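Local coordinates for clostripain-related protein (Bacteroides thetaiotaomicron, PDB 5L20) that probably cleaves peptide bonds as a cysteine peptidase of the clostripain (C11) family, this chain being an N-terminal piece of the longer protein, at residues L16-D20 and N21-N25; Q28-S31 and D32-V36; N40-K43 and D44-I47. All blocks are in the same frame, centred on the assembly; numbering follows the deposited sequence.

Contact 1 of 3, residues L16-D20 and N21-N25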
loop_
_atom_site.group_PDB
_atom_site.type_symbol
_atom_site.label_atom_id
_atom_site.label_comp_id
_atom_site.label_asym_id
_atom_site.label_seq_id
_atom_site.Cartn_x
_atom_site.Cartn_y
_atom_site.Cartn_z
ATOM N N LEU A 16 -4.176 1.626 -0.557
ATOM C CA LEU A 16 -5.222 1.500 -1.562
ATOM C C LEU A 16 -6.490 0.956 -0.896
ATOM O O LEU A 16 -6.872 -0.219 -1.087
ATOM C CB LEU A 16 -4.761 0.604 -2.734
ATOM C CG LEU A 16 -3.488 1.089 -3.434
ATOM C CD1 LEU A 16 -2.931 -0.040 -4.314
ATOM C CD2 LEU A 16 -3.794 2.331 -4.250
ATOM N N PRO A 17 -7.136 1.775 -0.085
ATOM C CA PRO A 17 -8.366 1.317 0.565
ATOM C C PRO A 17 -9.480 1.157 -0.466
ATOM O O PRO A 17 -9.355 1.594 -1.621
ATOM C CB PRO A 17 -8.672 2.432 1.571
ATOM C CG PRO A 17 -8.056 3.659 0.965
ATOM C CD PRO A 17 -6.791 3.165 0.282
ATOM N N TRP A 18 -10.590 0.570 -0.037
ATOM C CA TRP A 18 -11.648 0.226 -0.996
ATOM C C TRP A 18 -12.210 1.440 -1.716
ATOM O O TRP A 18 -12.533 2.448 -1.097
ATOM C CB TRP A 18 -12.771 -0.521 -0.270
ATOM C CG TRP A 18 -13.877 -0.964 -1.173
ATOM C CD1 TRP A 18 -15.162 -0.523 -1.155
ATOM C CD2 TRP A 18 -13.788 -1.938 -2.221
ATOM N NE1 TRP A 18 -15.894 -1.163 -2.141
ATOM C CE2 TRP A 18 -15.064 -2.026 -2.812
ATOM C CE3 TRP A 18 -12.748 -2.717 -2.732
ATOM C CZ2 TRP A 18 -15.339 -2.892 -3.883
ATOM C CZ3 TRP A 18 -13.021 -3.579 -3.804
ATOM C CH2 TRP A 18 -14.306 -3.648 -4.361
ATOM N N SER A 19 -12.330 1.340 -3.044
ATOM C CA SER A 19 -12.670 2.477 -3.902
ATOM C C SER A 19 -13.948 2.247 -4.696
ATOM O O SER A 19 -14.340 3.093 -5.495
ATOM C CB SER A 19 -11.551 2.747 -4.916
ATOM O OG SER A 19 -11.539 1.689 -5.883
ATOM N N ASP A 20 -14.561 1.090 -4.462
ATOM C CA ASP A 20 -15.736 0.591 -5.208
ATOM C C ASP A 20 -15.454 0.202 -6.666
ATOM O O ASP A 20 -15.794 -0.914 -7.059
ATOM C CB ASP A 20 -16.892 1.595 -5.147
ATOM C CG ASP A 20 -17.601 1.609 -3.779
ATOM O OD1 ASP A 20 -18.090 0.533 -3.335
ATOM O OD2 ASP A 20 -17.654 2.687 -3.130
ATOM N N ASN A 21 -14.851 1.086 -7.466
ATOM C CA ASN A 21 -14.747 0.859 -8.921
ATOM C C ASN A 21 -13.378 1.182 -9.527
ATOM O O ASN A 21 -13.221 1.192 -10.740
ATOM C CB ASN A 21 -15.837 1.659 -9.654
ATOM C CG ASN A 21 -15.593 3.154 -9.612
ATOM O OD1 ASN A 21 -14.828 3.645 -8.782
ATOM N ND2 ASN A 21 -16.248 3.883 -10.499
ATOM N N LEU A 22 -12.372 1.421 -8.691
ATOM C CA LEU A 22 -11.016 1.651 -9.193
ATOM C C LEU A 22 -10.065 0.495 -8.894
ATOM O O LEU A 22 -8.889 0.581 -9.168
ATOM C CB LEU A 22 -10.445 2.962 -8.595
ATOM C CG LEU A 22 -11.217 4.244 -8.925
ATOM C CD1 LEU A 22 -10.710 5.462 -8.094
ATOM C CD2 LEU A 22 -11.174 4.563 -10.432
ATOM N N THR A 23 -10.587 -0.617 -8.376
ATOM C CA THR A 23 -9.758 -1.748 -8.017
ATOM C C THR A 23 -8.883 -2.235 -9.171
ATOM O O THR A 23 -7.688 -2.504 -9.000
ATOM C CB THR A 23 -10.635 -2.916 -7.523
ATOM O OG1 THR A 23 -11.551 -2.413 -6.555
ATOM C CG2 THR A 23 -9.802 -4.023 -6.895
ATOM N N SER A 24 -9.467 -2.346 -10.363
ATOM C CA SER A 24 -8.696 -2.786 -11.512
ATOM C C SER A 24 -7.608 -1.760 -11.867
ATOM O O SER A 24 -6.477 -2.130 -12.193
ATOM C CB SER A 24 -9.622 -3.063 -12.709
ATOM O OG SER A 24 -10.530 -1.997 -12.956
ATOM N N ASN A 25 -7.949 -0.473 -11.779
ATOM C CA ASN A 25 -6.938 0.563 -12.001
ATOM C C ASN A 25 -5.788 0.432 -11.005
ATOM O O ASN A 25 -4.632 0.637 -11.342
ATOM C CB ASN A 25 -7.562 1.956 -11.916
ATOM C CG ASN A 25 -8.698 2.151 -12.911
ATOM O OD1 ASN A 25 -9.872 1.955 -12.578
ATOM N ND2 ASN A 25 -8.354 2.529 -14.132
HETATM O O HOH W 1 -10.745 -0.542 -4.601
HETATM O O HOH W 2 -13.892 -3.075 -7.909
#
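Ser-19 and Leu-22 meet in the loop of a β-α-β unit where strand 10-16 hands over to helix 23-37, in what is probably the caspase-like fold of this family. The Ser-19 hydroxyl sits between its own backbone N and carbonyl carbon, and from there OG accepts a hydrogen bond from the amide N of Leu-22, the N-cap residue, at 2.9 Å. The chain reverses tightly in between: a weak bond from Asn-21 N to Ser-19 O, also 2.9 Å, closes a classic γ-turn with Asp-20 at its apex.

Trp-18 swings its indole over this turn, with CG anti to the backbone N (chi1 -178°). Asp-20 N lies against one ring face near the rim, and the six-membered ring slants past Thr-23, bringing CZ3 to 3.3 Å from OG1. NE1 donates to Asp-20 OD1 at 3.0 Å, approaching from above the carboxylate plane (68° out of it), a bent bond that helps fix the ring's rotation. Beyond the turn the indole also packs on Cys-52, Ala-55 and Tyr-83. Replacing Trp-18 with an alanine would strip the indole from the turn and is likely to leave the Asp-20 carboxylate without its N-H donor.

Beyond CB, which touches Ser-19 OG, the Leu-22 side chain packs on His-112 and on a modified side chain of the bound peptide, so the loop contributes to the ligand's surroundings. Two waters grip the Thr-23 hydroxyl: one links OG1 to Ser-19 OG, and the other, 2.8 Å from OG1, donates to Asp-20 O at 3.0 Å.

Contact 2 of 3, residues Q28-S31 and D32-V36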
loop_
_atom_site.group_PDB
_atom_site.type_symbol
_atom_site.label_atom_id
_atom_site.label_comp_id
_atom_site.label_asym_id
_atom_site.label_seq_id
_atom_site.Cartn_x
_atom_site.Cartn_y
_atom_site.Cartn_z
ATOM N N GLN A 28 -3.285 -2.159 -12.002
ATOM C CA GLN A 28 -2.387 -1.657 -13.039
ATOM C C GLN A 28 -1.366 -0.675 -12.452
ATOM O O GLN A 28 -0.202 -0.657 -12.849
ATOM C CB GLN A 28 -3.200 -1.002 -14.167
ATOM C CG GLN A 28 -2.379 -0.389 -15.312
ATOM C CD GLN A 28 -1.529 -1.423 -16.060
ATOM O OE1 GLN A 28 -1.916 -2.585 -16.184
ATOM N NE2 GLN A 28 -0.368 -1.002 -16.544
ATOM N N ASN A 29 -1.797 0.146 -11.482
ATOM C CA ASN A 29 -0.831 0.986 -10.770
ATOM C C ASN A 29 0.293 0.150 -10.113
ATOM O O ASN A 29 1.488 0.489 -10.172
ATOM C CB ASN A 29 -1.504 1.809 -9.657
ATOM C CG ASN A 29 -2.454 2.878 -10.177
ATOM O OD1 ASN A 29 -3.508 3.096 -9.602
ATOM N ND2 ASN A 29 -2.080 3.562 -11.270
ATOM N N ILE A 30 -0.088 -0.951 -9.472
ATOM C CA ILE A 30 0.887 -1.825 -8.831
ATOM C C ILE A 30 1.808 -2.463 -9.874
ATOM O O ILE A 30 3.026 -2.483 -9.701
ATOM C CB ILE A 30 0.179 -2.912 -7.971
ATOM C CG1 ILE A 30 -0.517 -2.254 -6.757
ATOM C CG2 ILE A 30 1.216 -3.954 -7.480
ATOM C CD1 ILE A 30 -1.536 -3.141 -6.080
ATOM N N SER A 31 1.222 -2.912 -10.984
ATOM C CA SER A 31 2.019 -3.478 -12.067
ATOM C C SER A 31 3.042 -2.472 -12.607
ATOM O O SER A 31 4.229 -2.779 -12.800
ATOM C CB SER A 31 1.103 -3.974 -13.195
ATOM O OG SER A 31 1.890 -4.532 -14.239
ATOM N N ASP A 32 2.585 -1.237 -12.810
ATOM C CA ASP A 32 3.484 -0.172 -13.250
ATOM C C ASP A 32 4.601 0.088 -12.242
ATOM O O ASP A 32 5.766 0.265 -12.601
ATOM C CB ASP A 32 2.702 1.126 -13.478
ATOM C CG ASP A 32 1.892 1.116 -14.763
ATOM O OD1 ASP A 32 1.971 0.142 -15.561
ATOM O OD2 ASP A 32 1.189 2.117 -14.995
ATOM N N LEU A 33 4.260 0.110 -10.953
ATOM C CA LEU A 33 5.290 0.324 -9.960
ATOM C C LEU A 33 6.264 -0.852 -9.905
ATOM O O LEU A 33 7.463 -0.650 -9.727
ATOM C CB LEU A 33 4.648 0.584 -8.600
ATOM C CG LEU A 33 5.586 0.933 -7.438
ATOM C CD1 LEU A 33 6.359 2.206 -7.719
ATOM C CD2 LEU A 33 4.819 1.069 -6.102
ATOM N N GLU A 34 5.758 -2.066 -10.080
ATOM C CA GLU A 34 6.633 -3.242 -10.124
ATOM C C GLU A 34 7.668 -3.164 -11.245
ATOM O O GLU A 34 8.776 -3.688 -11.100
ATOM C CB GLU A 34 5.818 -4.525 -10.276
ATOM C CG GLU A 34 5.113 -4.944 -9.022
ATOM C CD GLU A 34 4.745 -6.420 -9.004
ATOM O OE1 GLU A 34 5.655 -7.282 -9.012
ATOM O OE2 GLU A 34 3.542 -6.713 -8.955
ATOM N N SER A 35 7.323 -2.507 -12.356
ATOM C CA SER A 35 8.279 -2.420 -13.449
ATOM C C SER A 35 9.499 -1.601 -13.000
ATOM O O SER A 35 10.588 -1.787 -13.522
ATOM C CB SER A 35 7.631 -1.834 -14.718
ATOM O OG SER A 35 7.415 -0.432 -14.613
ATOM N N VAL A 36 9.328 -0.716 -12.007
ATOM C CA VAL A 36 10.454 0.021 -11.425
ATOM C C VAL A 36 11.278 -0.824 -10.440
ATOM O O VAL A 36 12.508 -0.739 -10.408
ATOM C CB VAL A 36 9.953 1.302 -10.691
ATOM C CG1 VAL A 36 11.087 2.023 -9.957
ATOM C CG2 VAL A 36 9.262 2.245 -11.692
HETATM O O HOH W 3 0.464 3.559 -12.768
HETATM O O HOH W 4 2.679 -2.418 -16.013
#
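Ile-30 and Glu-34, one turn apart on helix 23-37, mark the closely packed side of this contact. The helix is the crossover of the β-α-β unit formed with strands 10-16 and 45-52, and this part of it is held by regular i to i+4 backbone bonds, among them Glu-34 N to Ile-30 O at 2.8 Å. The same carbonyl oxygen is brushed by Glu-34 CG at 3.3 Å, and farther out Ile-30 CG2 lies 3.9 Å from Glu-34 OE2 as the two side chains pass at a slant. Ile-30 presses on Ile-49 and Met-51 of strand 45-52 and Leu-33 on Ile-47, while the Glu-34 carboxylate reaches past the helix to hydrogen-bond His-72 and Ser-70.

The solvent side is built differently, from polar ends and water. Gln-28 bends at the CB-CG bond (chi2 62°), which carries NE2 back to 2.8 Å from Asp-32 OD1. The amide and carboxylate planes stand 80° apart, so the groups cross rather than lie flat together. One water donates to Asp-32 OD2 and accepts from Asn-29 ND2; another donates to OD1 at 2.7 Å and also bonds Ser-31 OG. Farther along, Ser-35 turns its hydroxyl back on the helix, OG donating to Asp-32 O at 2.7 Å.

Each Asp-32 carboxylate oxygen thus receives a water proton, an environment likely to suit the charged form, whereas Glu-34 spends its charge on the sheet, where its bond to His-72 may favour a protonated imidazole.

Contact 3 of 3, residues N40-K43 and D44-I47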
loop_
_atom_site.group_PDB
_atom_site.type_symbol
_atom_site.label_atom_id
_atom_site.label_comp_id
_atom_site.label_asym_id
_atom_site.label_seq_id
_atom_site.Cartn_x
_atom_site.Cartn_y
_atom_site.Cartn_z
ATOM N N ASN A 40 16.090 -2.904 -9.526
ATOM C CA ASN A 40 16.979 -3.052 -8.378
ATOM C C ASN A 40 17.372 -1.713 -7.735
ATOM O O ASN A 40 18.555 -1.399 -7.580
ATOM C CB ASN A 40 18.231 -3.830 -8.800
ATOM C CG ASN A 40 18.943 -4.455 -7.633
ATOM O OD1 ASN A 40 18.418 -4.487 -6.521
ATOM N ND2 ASN A 40 20.148 -4.968 -7.878
ATOM N N ILE A 41 16.354 -0.957 -7.329
ATOM C CA ILE A 41 16.494 0.404 -6.812
ATOM C C ILE A 41 16.235 0.461 -5.312
ATOM O O ILE A 41 16.266 1.541 -4.706
ATOM C CB ILE A 41 15.492 1.364 -7.506
ATOM C CG1 ILE A 41 15.197 0.896 -8.927
ATOM C CG2 ILE A 41 16.027 2.787 -7.536
ATOM C CD1 ILE A 41 16.327 1.197 -9.890
ATOM N N LEU A 42 15.945 -0.699 -4.723
ATOM C CA LEU A 42 15.470 -0.755 -3.350
ATOM C C LEU A 42 16.509 -1.335 -2.385
ATOM O O LEU A 42 16.196 -2.194 -1.557
ATOM C CB LEU A 42 14.177 -1.571 -3.285
ATOM C CG LEU A 42 12.981 -1.036 -4.082
ATOM C CD1 LEU A 42 11.805 -1.999 -3.970
ATOM C CD2 LEU A 42 12.618 0.340 -3.604
ATOM N N LYS A 43 17.742 -0.856 -2.472
ATOM C CA LYS A 43 18.772 -1.309 -1.534
ATOM C C LYS A 43 18.631 -0.700 -0.127
ATOM O O LYS A 43 18.931 -1.342 0.878
ATOM C CB LYS A 43 20.157 -0.994 -2.096
ATOM C CG LYS A 43 20.423 -1.597 -3.480
ATOM C CD LYS A 43 21.860 -1.331 -3.904
ATOM C CE LYS A 43 22.121 -1.772 -5.335
ATOM N NZ LYS A 43 21.802 -3.215 -5.521
ATOM N N ASP A 44 18.185 0.548 -0.061
ATOM C CA ASP A 44 18.028 1.252 1.211
ATOM C C ASP A 44 16.567 1.455 1.574
ATOM O O ASP A 44 16.274 2.107 2.579
ATOM C CB ASP A 44 18.672 2.637 1.167
ATOM C CG ASP A 44 20.171 2.609 1.280
ATOM O OD1 ASP A 44 20.718 1.738 1.988
ATOM O OD2 ASP A 44 20.798 3.501 0.664
ATOM N N GLU A 45 15.671 0.957 0.728
ATOM C CA GLU A 45 14.244 1.276 0.865
ATOM C C GLU A 45 13.393 0.037 0.705
ATOM O O GLU A 45 13.824 -0.936 0.078
ATOM C CB GLU A 45 13.815 2.325 -0.168
ATOM C CG GLU A 45 14.621 3.625 -0.161
ATOM C CD GLU A 45 15.859 3.576 -1.054
ATOM O OE1 GLU A 45 16.047 2.582 -1.795
ATOM O OE2 GLU A 45 16.641 4.550 -1.015
ATOM N N ARG A 46 12.177 0.085 1.256
ATOM C CA ARG A 46 11.173 -0.952 1.027
ATOM C C ARG A 46 9.901 -0.317 0.477
ATOM O O ARG A 46 9.580 0.829 0.816
ATOM C CB ARG A 46 10.825 -1.699 2.314
ATOM C CG ARG A 46 11.924 -2.601 2.919
ATOM C CD ARG A 46 11.299 -3.585 3.951
ATOM N NE ARG A 46 12.266 -4.235 4.828
ATOM C CZ ARG A 46 12.801 -3.672 5.914
ATOM N NH1 ARG A 46 12.483 -2.424 6.262
ATOM N NH2 ARG A 46 13.684 -4.346 6.647
ATOM N N ILE A 47 9.172 -1.076 -0.333
ATOM C CA ILE A 47 7.847 -0.695 -0.790
ATOM C C ILE A 47 6.852 -1.655 -0.155
ATOM O O ILE A 47 6.958 -2.877 -0.356
ATOM C CB ILE A 47 7.708 -0.750 -2.321
ATOM C CG1 ILE A 47 8.628 0.298 -2.965
ATOM C CG2 ILE A 47 6.254 -0.498 -2.701
ATOM C CD1 ILE A 47 8.661 0.270 -4.452
#
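Leu-42 packs on Ile-47 across the turn that ends the β-α-β crossover, where the chain leaves helix 23-37 and enters strand 45-52 of the mixed sheet. The turn is compact, and at Asp-44 the chain has just reversed direction. The side chain of Asp-44 leans on Glu-9 and its backbone is hydrogen-bonded to the same residue, fastening the turn beside the start of strand 10-16. Its amide N also makes a weak bond, 3.4 Å long, to OE1 of the following Glu-45.

Glu-45 can accept that bond because its chain is bent at chi2 (88°), folding the carboxylate back over the turn instead of extending it. The folded carboxylate puts OE1 3.1 Å from Ile-41 O; separately, the backbone O of Glu-45 comes equally near Leu-42 O. Both are pairs of acceptors with no bond between them, so both approaches are probably somewhat unfavourable. Leu-42 CB, 3.4 Å from Glu-45 O, helps to line this tight spot, and Leu-42 CD2 touches Glu-45 CB more loosely.

Arg-46 points away from the turn, and its NH1 is hydrogen-bonded to Ser-100 in the loop before strand 104-109.

Ile-47 returns to the helix side, where it also meets Val-37. With CG1 anti to the carbonyl carbon (chi1 -65°) and the chain extended beyond it, CG1 and CD1 both lie against the Leu-42 methyls. Leu-42, which packs on Val-37 too, crosses it at about a right angle: CD1 of Leu-42 rests 3.9 Å from CD1 of Ile-47, and CD2 of Leu-42 lies 4.0 Å from CG1 of Ile-47.

In the fold
From the N terminus, the chain runs up strand 10-16 and turns at contact 1, which closes the short loop into helix 23-37. Contact 2 follows on that helix, and contact 3 closes the turn from the helix into strand 45-52, parallel to strand 10-16. The three lie in series, none enclosing or crossing another. Contacts 1 and 2 touch where Leu-16 packs on Ile-30; contacts 2 and 3 touch through Val-36 with Ile-41 and Leu-33 with Ile-47. Contacts 1 and 3, with centres about 26 Å apart, do not touch and lie on opposite sides of the chain's centre. The Leu-16 and Leu-33 packing sets the helix against the sheet within one β-α-β unit.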